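PilM (Pseudomonas aeruginosa, PDB 3HG9) is of unknown function but probably takes part in the assembly or working of a pilus, perhaps a plasmid-encoded conjugative one. Local coordinates at residues Val12-Leu26 against Tyr67-Val81. Residues are numbered along the deposited sequence; the frame is centred on the assembly and turned at random.
Sequences VDTLARSLLLYRSRL and YAFIASPPAGLAAAV
Leu19 reaches from the middle of helix 12-26 onto strand 67-70. Its CB only carries the branch outward, with CG anti to the backbone N (chi1 -171°). Leu19 CG lies 4.2 Å and Leu19 CD2 4.3 Å from Ala68 CB, so both touch that methyl, while Leu19 CD1 goes on to meet Ile70 CD1 at 3.7 Å, the two side chains crossing at a slant, with the carbonyl O of Ala68 on its flank. Ala68, on a strand nearly antiparallel to the helix (149°), is small enough to let the backbones close in. Ala68 CB sits 3.8 Å from Arg23 CB, and Tyr22 CD2 meets that same methyl at the ring edge, close to the ring plane. Leu26 sets CD1 over the backbone of Tyr67, touching its carbonyl O.

Toward the start of the helix the partner becomes helix 77-81, crossing at -60°. Here Ala16 CB presses on Val81 CG2, 3.3 Å apart, and also faces Ala80 CB, while Leu77 CD1 touches Leu15 CD2. Val12 CG2 ends the row against Gly76, the N-cap of the second helix, 3.6 Å from Gly76 O.

Beyond its CB, the Arg23 chain bends at chi3 and takes the guanidinium away to a salt bridge, Leu20 CD2 lying over one face. Strand 67-70 pairs with a strand of the second subunit, so the helix covers a sheet that continues through the dimer. Methyls and short alkyl groups carry the grip between the segments, which therefore depends on close fit, while the charge of Arg23 is paired with Asp88 of the second subunit.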
ATOM      1  N   VAL B  12      -6.648   3.392 -21.610  1.00 39.90           N
ATOM      2  CA  VAL B  12      -5.949   2.377 -20.799  1.00 37.71           C
ATOM      3  C   VAL B  12      -6.268   2.579 -19.339  1.00 36.57           C
ATOM      4  O   VAL B  12      -5.955   1.743 -18.490  1.00 35.87           O
ATOM      5  CB  VAL B  12      -4.402   2.385 -21.018  1.00 36.76           C
ATOM      6  CG1 VAL B  12      -4.099   2.233 -22.487  1.00 37.85           C
ATOM      7  CG2 VAL B  12      -3.705   3.658 -20.456  1.00 35.64           C
ATOM      8  N   ASP B  13      -6.922   3.706 -19.093  1.00 35.20           N
ATOM      9  CA  ASP B  13      -7.392   4.132 -17.799  1.00 35.52           C
ATOM     10  C   ASP B  13      -8.642   3.307 -17.387  1.00 35.14           C
ATOM     11  O   ASP B  13      -8.892   3.046 -16.176  1.00 34.95           O
ATOM     12  CB  ASP B  13      -7.648   5.625 -17.905  1.00 36.53           C
ATOM     13  CG  ASP B  13      -6.515   6.346 -18.719  1.00 40.32           C
ATOM     14  OD1 ASP B  13      -5.372   6.458 -18.173  1.00 40.65           O
ATOM     15  OD2 ASP B  13      -6.755   6.744 -19.913  1.00 42.69           O
ATOM     16  N   THR B  14      -9.403   2.887 -18.399  1.00 32.75           N
ATOM     17  CA  THR B  14     -10.462   1.934 -18.224  1.00 31.01           C
ATOM     18  C   THR B  14      -9.801   0.585 -17.908  1.00 30.89           C
ATOM     19  O   THR B  14     -10.129  -0.128 -16.970  1.00 31.45           O
ATOM     20  CB  THR B  14     -11.207   1.810 -19.564  1.00 31.63           C
ATOM     21  OG1 THR B  14     -12.197   2.833 -19.683  1.00 28.14           O
ATOM     22  CG2 THR B  14     -11.886   0.416 -19.732  1.00 32.54           C
ATOM     23  N   LEU B  15      -8.831   0.214 -18.688  1.00 29.77           N
ATOM     24  CA  LEU B  15      -8.151  -0.998 -18.389  1.00 29.23           C
ATOM     25  C   LEU B  15      -7.479  -1.065 -16.982  1.00 28.46           C
ATOM     26  O   LEU B  15      -7.449  -2.140 -16.342  1.00 28.59           O
ATOM     27  CB  LEU B  15      -7.127  -1.203 -19.488  1.00 30.02           C
ATOM     28  CG  LEU B  15      -6.453  -2.553 -19.368  1.00 32.86           C
ATOM     29  CD1 LEU B  15      -7.500  -3.639 -19.494  1.00 35.22           C
ATOM     30  CD2 LEU B  15      -5.304  -2.723 -20.423  1.00 33.79           C
ATOM     31  N   ALA B  16      -6.890   0.050 -16.535  1.00 27.16           N
ATOM     32  CA  ALA B  16      -6.223   0.107 -15.232  1.00 26.23           C
ATOM     33  C   ALA B  16      -7.249  -0.044 -14.117  1.00 25.70           C
ATOM     34  O   ALA B  16      -7.052  -0.827 -13.199  1.00 25.60           O
ATOM     35  CB  ALA B  16      -5.467   1.447 -15.085  1.00 26.66           C
ATOM     36  N   ARG B  17      -8.336   0.714 -14.223  1.00 25.92           N
ATOM     37  CA  ARG B  17      -9.548   0.534 -13.447  1.00 28.66           C
ATOM     38  C   ARG B  17     -10.120  -0.940 -13.380  1.00 29.14           C
ATOM     39  O   ARG B  17     -10.439  -1.432 -12.276  1.00 30.42           O
ATOM     40  CB  ARG B  17     -10.608   1.552 -13.942  1.00 29.99           C
ATOM     41  CG  ARG B  17     -10.526   2.955 -13.221  1.00 34.84           C
ATOM     42  CD  ARG B  17     -11.714   3.885 -13.602  1.00 45.66           C
ATOM     43  NE  ARG B  17     -12.334   4.694 -12.520  1.00 52.07           N
ATOM     44  CZ  ARG B  17     -11.913   5.901 -12.106  1.00 57.07           C
ATOM     45  NH1 ARG B  17     -10.852   6.485 -12.667  1.00 58.89           N
ATOM     46  NH2 ARG B  17     -12.537   6.544 -11.110  1.00 58.21           N
ATOM     47  N   SER B  18     -10.203  -1.644 -14.508  1.00 27.35           N
ATOM     48  CA  SER B  18     -10.606  -3.068 -14.501  1.00 28.17           C
ATOM     49  C   SER B  18      -9.580  -3.925 -13.720  1.00 28.62           C
ATOM     50  O   SER B  18      -9.936  -4.714 -12.828  1.00 28.20           O
ATOM     51  CB  SER B  18     -10.716  -3.590 -15.954  1.00 28.78           C
ATOM     52  OG  SER B  18     -11.541  -2.716 -16.749  1.00 25.17           O
ATOM     53  N   LEU B  19      -8.302  -3.752 -14.034  1.00 27.20           N
ATOM     54  CA  LEU B  19      -7.311  -4.353 -13.205  1.00 28.67           C
ATOM     55  C   LEU B  19      -7.619  -4.112 -11.693  1.00 29.19           C
ATOM     56  O   LEU B  19      -7.706  -5.065 -10.901  1.00 28.85           O
ATOM     57  CB  LEU B  19      -5.940  -3.801 -13.587  1.00 29.35           C
ATOM     58  CG  LEU B  19      -4.829  -4.582 -12.868  1.00 31.42           C
ATOM     59  CD1 LEU B  19      -3.635  -4.705 -13.835  1.00 35.59           C
ATOM     60  CD2 LEU B  19      -4.341  -3.913 -11.573  1.00 32.76           C
ATOM     61  N   LEU B  20      -7.789  -2.850 -11.291  1.00 28.55           N
ATOM     62  CA  LEU B  20      -7.895  -2.552  -9.833  1.00 29.12           C
ATOM     63  C   LEU B  20      -9.106  -3.268  -9.288  1.00 30.75           C
ATOM     64  O   LEU B  20      -9.108  -3.876  -8.170  1.00 32.77           O
ATOM     65  CB  LEU B  20      -8.017  -1.048  -9.584  1.00 26.59           C
ATOM     66  CG  LEU B  20      -6.647  -0.573  -9.903  1.00 25.01           C
ATOM     67  CD1 LEU B  20      -6.485   0.912  -9.726  1.00 31.55           C
ATOM     68  CD2 LEU B  20      -5.619  -1.409  -9.063  1.00 23.13           C
ATOM     69  N   LEU B  21     -10.135  -3.239 -10.108  1.00 30.67           N
ATOM     70  CA  LEU B  21     -11.362  -3.847  -9.719  1.00 31.40           C
ATOM     71  C   LEU B  21     -11.222  -5.369  -9.569  1.00 30.66           C
ATOM     72  O   LEU B  21     -11.813  -5.967  -8.657  1.00 29.46           O
ATOM     73  CB  LEU B  21     -12.369  -3.501 -10.775  1.00 32.15           C
ATOM     74  CG  LEU B  21     -13.751  -4.027 -10.567  1.00 35.86           C
ATOM     75  CD1 LEU B  21     -14.547  -3.136 -11.494  1.00 39.92           C
ATOM     76  CD2 LEU B  21     -13.858  -5.527 -10.938  1.00 35.18           C
ATOM     77  N   TYR B  22     -10.461  -6.003 -10.462  1.00 31.44           N
ATOM     78  CA  TYR B  22     -10.261  -7.495 -10.404  1.00 30.85           C
ATOM     79  C   TYR B  22      -9.419  -7.810  -9.194  1.00 31.26           C
ATOM     80  O   TYR B  22      -9.736  -8.694  -8.385  1.00 29.58           O
ATOM     81  CB  TYR B  22      -9.503  -7.943 -11.612  1.00 30.53           C
ATOM     82  CG  TYR B  22      -9.259  -9.414 -11.749  1.00 26.56           C
ATOM     83  CD1 TYR B  22     -10.207 -10.244 -12.320  1.00 25.20           C
ATOM     84  CD2 TYR B  22      -8.005  -9.958 -11.432  1.00 27.83           C
ATOM     85  CE1 TYR B  22      -9.944 -11.665 -12.477  1.00 27.18           C
ATOM     86  CE2 TYR B  22      -7.718 -11.344 -11.603  1.00 25.83           C
ATOM     87  CZ  TYR B  22      -8.680 -12.179 -12.103  1.00 23.23           C
ATOM     88  OH  TYR B  22      -8.364 -13.507 -12.278  1.00 28.04           O
ATOM     89  N   ARG B  23      -8.357  -7.024  -9.055  1.00 32.39           N
ATOM     90  CA  ARG B  23      -7.504  -7.122  -7.887  1.00 33.71           C
ATOM     91  C   ARG B  23      -8.303  -7.216  -6.572  1.00 35.17           C
ATOM     92  O   ARG B  23      -8.016  -8.054  -5.675  1.00 36.87           O
ATOM     93  CB  ARG B  23      -6.505  -5.937  -7.798  1.00 33.42           C
ATOM     94  CG  ARG B  23      -5.477  -6.184  -6.660  1.00 32.05           C
ATOM     95  CD  ARG B  23      -4.431  -5.142  -6.550  1.00 34.52           C
ATOM     96  NE  ARG B  23      -4.877  -3.996  -5.750  1.00 34.91           N
ATOM     97  CZ  ARG B  23      -4.080  -3.005  -5.350  1.00 37.76           C
ATOM     98  NH1 ARG B  23      -2.798  -3.052  -5.677  1.00 35.54           N
ATOM     99  NH2 ARG B  23      -4.565  -1.954  -4.636  1.00 37.56           N
ATOM    100  N   SER B  24      -9.293  -6.359  -6.424  1.00 34.82           N
ATOM    101  CA  SER B  24      -9.965  -6.331  -5.144  1.00 34.11           C
ATOM    102  C   SER B  24     -10.796  -7.560  -4.909  1.00 34.60           C
ATOM    103  O   SER B  24     -10.966  -7.973  -3.757  1.00 35.96           O
ATOM    104  CB  SER B  24     -10.817  -5.080  -5.045  1.00 33.55           C
ATOM    105  OG  SER B  24      -9.985  -3.988  -4.889  1.00 28.79           O
ATOM    106  N   ARG B  25     -11.345  -8.128  -5.979  1.00 35.39           N
ATOM    107  CA  ARG B  25     -12.033  -9.451  -5.904  1.00 35.14           C
ATOM    108  C   ARG B  25     -11.145 -10.580  -5.470  1.00 34.46           C
ATOM    109  O   ARG B  25     -11.586 -11.464  -4.782  1.00 35.06           O
ATOM    110  CB  ARG B  25     -12.633  -9.821  -7.242  1.00 35.26           C
ATOM    111  CG  ARG B  25     -13.688  -8.856  -7.646  1.00 38.39           C
ATOM    112  CD  ARG B  25     -14.742  -8.754  -6.566  1.00 42.41           C
ATOM    113  NE  ARG B  25     -15.864  -7.961  -7.049  1.00 45.23           N
ATOM    114  CZ  ARG B  25     -16.986  -7.764  -6.370  1.00 48.53           C
ATOM    115  NH1 ARG B  25     -17.131  -8.319  -5.164  1.00 49.57           N
ATOM    116  NH2 ARG B  25     -17.953  -7.012  -6.903  1.00 50.17           N
ATOM    117  N   LEU B  26      -9.901 -10.590  -5.917  1.00 35.18           N
ATOM    118  CA  LEU B  26      -8.889 -11.452  -5.287  1.00 36.00           C
ATOM    119  C   LEU B  26      -8.597 -11.035  -3.837  1.00 37.73           C
ATOM    120  O   LEU B  26      -8.601 -11.893  -2.976  1.00 39.23           O
ATOM    121  CB  LEU B  26      -7.581 -11.413  -6.041  1.00 34.96           C
ATOM    122  CG  LEU B  26      -7.506 -11.878  -7.480  1.00 36.29           C
ATOM    123  CD1 LEU B  26      -6.149 -11.398  -7.978  1.00 34.98           C
ATOM    124  CD2 LEU B  26      -7.630 -13.420  -7.558  1.00 31.22           C
ATOM    125  N   TYR B  67      -2.001 -10.791  -6.292  1.00 33.76           N
ATOM    126  CA  TYR B  67      -1.535  -9.960  -7.350  1.00 31.81           C
ATOM    127  C   TYR B  67      -2.475 -10.011  -8.553  1.00 33.02           C
ATOM    128  O   TYR B  67      -3.007 -11.071  -8.889  1.00 33.74           O
ATOM    129  CB  TYR B  67      -0.209 -10.488  -7.789  1.00 30.77           C
ATOM    130  CG  TYR B  67       0.671 -10.980  -6.688  1.00 28.62           C
ATOM    131  CD1 TYR B  67       1.934 -10.437  -6.508  1.00 30.38           C
ATOM    132  CD2 TYR B  67       0.280 -12.004  -5.849  1.00 25.51           C
ATOM    133  CE1 TYR B  67       2.816 -10.904  -5.500  1.00 27.87           C
ATOM    134  CE2 TYR B  67       1.133 -12.457  -4.841  1.00 23.01           C
ATOM    135  CZ  TYR B  67       2.405 -11.914  -4.673  1.00 24.36           C
ATOM    136  OH  TYR B  67       3.277 -12.364  -3.641  1.00 28.67           O
ATOM    137  N   ALA B  68      -2.647  -8.895  -9.239  1.00 32.41           N
ATOM    138  CA  ALA B  68      -3.374  -8.921 -10.506  1.00 32.81           C
ATOM    139  C   ALA B  68      -2.432  -8.361 -11.556  1.00 33.34           C
ATOM    140  O   ALA B  68      -1.794  -7.342 -11.272  1.00 34.15           O
ATOM    141  CB  ALA B  68      -4.657  -8.033 -10.396  1.00 32.20           C
ATOM    142  N   PHE B  69      -2.289  -9.005 -12.721  1.00 33.24           N
ATOM    143  CA  PHE B  69      -1.273  -8.570 -13.668  1.00 33.67           C
ATOM    144  C   PHE B  69      -1.609  -8.721 -15.132  1.00 35.55           C
ATOM    145  O   PHE B  69      -2.157  -9.728 -15.557  1.00 34.74           O
ATOM    146  CB  PHE B  69       0.061  -9.276 -13.409  1.00 32.79           C
ATOM    147  CG  PHE B  69      -0.027 -10.778 -13.321  1.00 31.47           C
ATOM    148  CD1 PHE B  69       0.272 -11.579 -14.436  1.00 25.80           C
ATOM    149  CD2 PHE B  69      -0.358 -11.394 -12.094  1.00 30.41           C
ATOM    150  CE1 PHE B  69       0.214 -12.961 -14.357  1.00 27.44           C
ATOM    151  CE2 PHE B  69      -0.436 -12.788 -11.981  1.00 28.99           C
ATOM    152  CZ  PHE B  69      -0.145 -13.597 -13.134  1.00 26.85           C
ATOM    153  N   ILE B  70      -1.282  -7.692 -15.898  1.00 37.38           N
ATOM    154  CA  ILE B  70      -1.291  -7.805 -17.340  1.00 39.17           C
ATOM    155  C   ILE B  70       0.093  -8.203 -17.799  1.00 40.13           C
ATOM    156  O   ILE B  70       1.047  -7.434 -17.713  1.00 40.55           O
ATOM    157  CB  ILE B  70      -1.853  -6.573 -18.066  1.00 38.95           C
ATOM    158  CG1 ILE B  70      -3.356  -6.768 -18.229  1.00 39.51           C
ATOM    159  CG2 ILE B  70      -1.328  -6.464 -19.517  1.00 40.14           C
ATOM    160  CD1 ILE B  70      -4.178  -6.321 -17.064  1.00 40.46           C
ATOM    161  N   ALA B  71       0.142  -9.446 -18.277  1.00 41.84           N
ATOM    162  CA  ALA B  71       1.345 -10.181 -18.666  1.00 42.33           C
ATOM    163  C   ALA B  71       2.279  -9.450 -19.656  1.00 43.04           C
ATOM    164  O   ALA B  71       3.535  -9.546 -19.521  1.00 45.00           O
ATOM    165  CB  ALA B  71       0.955 -11.595 -19.182  1.00 41.70           C
ATOM    166  N   SER B  72       1.733  -8.734 -20.637  1.00 41.73           N
ATOM    167  CA  SER B  72       2.608  -7.882 -21.441  1.00 41.73           C
ATOM    168  C   SER B  72       1.912  -6.575 -21.838  1.00 40.88           C
ATOM    169  O   SER B  72       1.004  -6.544 -22.699  1.00 40.77           O
ATOM    170  CB  SER B  72       3.286  -8.650 -22.615  1.00 42.16           C
ATOM    171  OG  SER B  72       2.402  -9.552 -23.283  1.00 44.78           O
ATOM    172  N   PRO B  73       2.370  -5.486 -21.225  1.00 39.86           N
ATOM    173  CA  PRO B  73       1.522  -4.320 -21.033  1.00 39.87           C
ATOM    174  C   PRO B  73       1.390  -3.513 -22.290  1.00 39.34           C
ATOM    175  O   PRO B  73       2.203  -3.680 -23.194  1.00 39.71           O
ATOM    176  CB  PRO B  73       2.284  -3.506 -19.982  1.00 39.88           C
ATOM    177  CG  PRO B  73       3.731  -3.812 -20.286  1.00 39.38           C
ATOM    178  CD  PRO B  73       3.779  -5.216 -20.902  1.00 39.42           C
ATOM    179  N   PRO B  74       0.318  -2.723 -22.377  1.00 39.11           N
ATOM    180  CA  PRO B  74       0.024  -1.612 -23.290  1.00 39.59           C
ATOM    181  C   PRO B  74       0.623  -0.416 -22.705  1.00 39.38           C
ATOM    182  O   PRO B  74       1.008  -0.489 -21.555  1.00 41.41           O
ATOM    183  CB  PRO B  74      -1.489  -1.485 -23.202  1.00 39.66           C
ATOM    184  CG  PRO B  74      -1.927  -2.884 -22.999  1.00 39.85           C
ATOM    185  CD  PRO B  74      -0.916  -3.438 -22.006  1.00 39.52           C
ATOM    186  N   ALA B  75       0.711   0.688 -23.438  1.00 39.03           N
ATOM    187  CA  ALA B  75       1.504   1.814 -22.942  1.00 38.38           C
ATOM    188  C   ALA B  75       0.707   2.850 -22.174  1.00 38.03           C
ATOM    189  O   ALA B  75      -0.419   3.165 -22.525  1.00 37.82           O
ATOM    190  CB  ALA B  75       2.312   2.452 -24.073  1.00 39.09           C
ATOM    191  N   GLY B  76       1.322   3.396 -21.124  1.00 38.82           N
ATOM    192  CA  GLY B  76       0.668   4.332 -20.178  1.00 37.57           C
ATOM    193  C   GLY B  76      -0.090   3.639 -19.053  1.00 37.51           C
ATOM    194  O   GLY B  76      -0.834   4.298 -18.327  1.00 38.53           O
ATOM    195  N   LEU B  77       0.124   2.331 -18.897  1.00 36.87           N
ATOM    196  CA  LEU B  77      -0.742   1.419 -18.086  1.00 37.37           C
ATOM    197  C   LEU B  77      -0.228   1.314 -16.670  1.00 38.14           C
ATOM    198  O   LEU B  77      -1.029   1.180 -15.721  1.00 39.00           O
ATOM    199  CB  LEU B  77      -0.798  -0.036 -18.672  1.00 35.18           C
ATOM    200  CG  LEU B  77      -1.434  -1.072 -17.720  1.00 33.41           C
ATOM    201  CD1 LEU B  77      -2.961  -0.969 -17.553  1.00 34.04           C
ATOM    202  CD2 LEU B  77      -1.103  -2.501 -18.031  1.00 29.63           C
ATOM    203  N   ALA B  78       1.104   1.310 -16.531  1.00 38.83           N
ATOM    204  CA  ALA B  78       1.757   1.330 -15.200  1.00 38.34           C
ATOM    205  C   ALA B  78       1.340   2.618 -14.538  1.00 38.48           C
ATOM    206  O   ALA B  78       0.646   2.647 -13.485  1.00 38.59           O
ATOM    207  CB  ALA B  78       3.263   1.283 -15.359  1.00 38.57           C
ATOM    208  N   ALA B  79       1.714   3.703 -15.190  1.00 38.15           N
ATOM    209  CA  ALA B  79       1.367   5.007 -14.682  1.00 38.17           C
ATOM    210  C   ALA B  79      -0.099   5.011 -14.292  1.00 38.59           C
ATOM    211  O   ALA B  79      -0.433   5.050 -13.099  1.00 39.04           O
ATOM    212  CB  ALA B  79       1.665   6.056 -15.712  1.00 37.60           C
ATOM    213  N   ALA B  80      -0.977   4.918 -15.289  1.00 39.13           N
ATOM    214  CA  ALA B  80      -2.423   5.021 -15.077  1.00 39.04           C
ATOM    215  C   ALA B  80      -2.883   4.200 -13.882  1.00 39.89           C
ATOM    216  O   ALA B  80      -3.826   4.601 -13.198  1.00 41.44           O
ATOM    217  CB  ALA B  80      -3.165   4.586 -16.316  1.00 38.59           C
ATOM    218  N   VAL B  81      -2.230   3.059 -13.623  1.00 39.92           N
ATOM    219  CA  VAL B  81      -2.608   2.175 -12.487  1.00 39.15           C
ATOM    220  C   VAL B  81      -2.048   2.638 -11.158  1.00 39.99           C
ATOM    221  O   VAL B  81      -2.701   2.521 -10.132  1.00 38.76           O
ATOM    222  CB  VAL B  81      -2.058   0.747 -12.662  1.00 39.01           C
ATOM    223  CG1 VAL B  81      -2.101   0.015 -11.317  1.00 34.77           C
ATOM    224  CG2 VAL B  81      -2.873  -0.016 -13.764  1.00 37.78           C
TER